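Local structure of NAD(P)-dependent oxidoreductase (Pseudomonas putida, 7A3W) at residues B[251-256]-B[261-266]. The protein is an NADPH-dependent imine reductase that takes part in reductive amination and in conjugate reduction, probably by transferring hydride from the bound cofactor. Sequence-based numbering, arbitrary orientation.
Sequences VVLDAL and APHAST
Ala261 N donates a hydrogen bond of 2.9 Å to Leu256 O, with an N-H...O angle of 150°, and so ties the last turn of helix 242-258 to the connection that leads into helix 264-278. The two consecutive, roughly antiparallel helices form a helical hairpin in the helical C-terminal domain of this imine reductase, next to the long helix 173-200 and at the boundary with the second subunit, where the hydroxyl of Tyr272 of that subunit is hydrogen-bonded to Ala264 N. Leu256 fills the angle between the helices. With its CG anti to the carbonyl carbon (chi1 -69°), the side chain points toward residues 261-266 and its methyls divide the work: CD1 lies 3.5 Å from His263 CB and also meets Thr266 OG1 tip to tip, while CD2 rests 3.9 Å from Ala261 CB and near Pro262 O. Leu197 and Glu193 of helix 173-200 also touch it; Glu193 is the polar partner of the Thr266 hydroxyl, and its other carboxylate oxygen accepts a hydrogen bond from Ser265 N, binding the start of helix 264-278 to helix 173-200. Shortening Leu256 to alanine removes both methyls and would probably open a gap between His263 CB and Ala261 CB, leaving Thr266 less closely packed. His263 occupies the N-cap position of helix 264-278, and its ND1 makes a weak hydrogen bond to Asp267. One turn before Leu256, Leu253 reaches over one face of the imidazole in a CH-pi contact, its CD1 3.9 Å from the ring centroid. That methyl sits 28° off the ring normal, displaced toward His263 ND1, which it approaches to 3.6 Å.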
loop_
_atom_site.group_PDB
_atom_site.type_symbol
_atom_site.label_atom_id
_atom_site.label_comp_id
_atom_site.label_asym_id
_atom_site.label_seq_id
_atom_site.Cartn_x
_atom_site.Cartn_y
_atom_site.Cartn_z
ATOM N N VAL B 251 -2.616 1.757 -19.796
ATOM C CA VAL B 251 -1.198 1.844 -20.251
ATOM C C VAL B 251 -0.333 0.998 -19.317
ATOM O O VAL B 251 0.518 0.263 -19.795
ATOM C CB VAL B 251 -0.751 3.316 -20.334
ATOM C CG1 VAL B 251 0.716 3.472 -20.710
ATOM C CG2 VAL B 251 -1.641 4.044 -21.332
ATOM N N VAL B 252 -0.538 1.085 -18.009
ATOM C CA VAL B 252 0.197 0.229 -17.032
ATOM C C VAL B 252 -0.057 -1.248 -17.405
ATOM O O VAL B 252 0.893 -2.015 -17.494
ATOM C CB VAL B 252 -0.214 0.551 -15.590
ATOM C CG1 VAL B 252 0.399 -0.417 -14.590
ATOM C CG2 VAL B 252 0.159 1.981 -15.215
ATOM N N LEU B 253 -1.303 -1.624 -17.669
ATOM C CA LEU B 253 -1.624 -3.027 -18.008
ATOM C C LEU B 253 -0.857 -3.429 -19.267
ATOM O O LEU B 253 -0.322 -4.545 -19.315
ATOM C CB LEU B 253 -3.126 -3.146 -18.233
ATOM C CG LEU B 253 -3.619 -4.510 -18.704
ATOM C CD1 LEU B 253 -3.171 -5.595 -17.727
ATOM C CD2 LEU B 253 -5.137 -4.478 -18.823
ATOM N N ASP B 254 -0.881 -2.573 -20.283
ATOM C CA ASP B 254 -0.192 -2.826 -21.577
ATOM C C ASP B 254 1.290 -3.120 -21.305
ATOM O O ASP B 254 1.826 -4.094 -21.864
ATOM C CB ASP B 254 -0.368 -1.635 -22.513
ATOM C CG ASP B 254 0.466 -1.737 -23.771
ATOM O OD1 ASP B 254 0.072 -2.523 -24.622
ATOM O OD2 ASP B 254 1.503 -1.056 -23.863
ATOM N N ALA B 255 1.938 -2.307 -20.472
ATOM C CA ALA B 255 3.357 -2.481 -20.093
ATOM C C ALA B 255 3.563 -3.832 -19.404
ATOM O O ALA B 255 4.546 -4.522 -19.737
ATOM C CB ALA B 255 3.804 -1.327 -19.232
ATOM N N LEU B 256 2.670 -4.225 -18.504
ATOM C CA LEU B 256 2.780 -5.529 -17.794
ATOM C C LEU B 256 2.655 -6.665 -18.811
ATOM O O LEU B 256 3.496 -7.587 -18.783
ATOM C CB LEU B 256 1.710 -5.656 -16.709
ATOM C CG LEU B 256 1.886 -4.731 -15.509
ATOM C CD1 LEU B 256 0.597 -4.590 -14.719
ATOM C CD2 LEU B 256 3.008 -5.223 -14.611
ATOM N N ALA B 261 4.858 -9.761 -17.367
ATOM C CA ALA B 261 4.767 -9.660 -15.903
ATOM C C ALA B 261 3.319 -9.950 -15.509
ATOM O O ALA B 261 2.392 -9.644 -16.243
ATOM C CB ALA B 261 5.224 -8.309 -15.444
ATOM N N PRO B 262 3.074 -10.554 -14.335
ATOM C CA PRO B 262 1.712 -10.717 -13.827
ATOM C C PRO B 262 1.045 -9.362 -13.555
ATOM O O PRO B 262 1.732 -8.401 -13.188
ATOM C CB PRO B 262 1.855 -11.498 -12.518
ATOM C CG PRO B 262 3.299 -11.956 -12.471
ATOM C CD PRO B 262 4.093 -11.119 -13.454
ATOM N N HIS B 263 -0.281 -9.326 -13.690
ATOM C CA HIS B 263 -1.091 -8.088 -13.633
ATOM C C HIS B 263 -2.425 -8.318 -12.922
ATOM O O HIS B 263 -3.369 -7.550 -13.182
ATOM C CB HIS B 263 -1.255 -7.543 -15.054
ATOM C CG HIS B 263 -1.823 -8.531 -16.011
ATOM N ND1 HIS B 263 -3.170 -8.786 -16.085
ATOM C CD2 HIS B 263 -1.237 -9.329 -16.923
ATOM C CE1 HIS B 263 -3.399 -9.688 -17.019
ATOM N NE2 HIS B 263 -2.239 -10.034 -17.552
ATOM N N ALA B 264 -2.498 -9.281 -12.001
ATOM C CA ALA B 264 -3.735 -9.589 -11.248
ATOM C C ALA B 264 -4.138 -8.412 -10.346
ATOM O O ALA B 264 -5.342 -8.160 -10.132
ATOM C CB ALA B 264 -3.531 -10.841 -10.437
ATOM N N SER B 265 -3.171 -7.744 -9.739
ATOM C CA SER B 265 -3.479 -6.609 -8.848
ATOM C C SER B 265 -4.016 -5.430 -9.678
ATOM O O SER B 265 -4.961 -4.787 -9.261
ATOM C CB SER B 265 -2.272 -6.225 -8.043
ATOM O OG SER B 265 -2.651 -5.238 -7.110
ATOM N N THR B 266 -3.399 -5.142 -10.813
ATOM C CA THR B 266 -3.846 -4.091 -11.753
ATOM C C THR B 266 -5.238 -4.466 -12.291
ATOM O O THR B 266 -6.108 -3.586 -12.369
ATOM C CB THR B 266 -2.790 -3.901 -12.840
ATOM O OG1 THR B 266 -1.596 -3.447 -12.184
ATOM C CG2 THR B 266 -3.231 -2.935 -13.918
#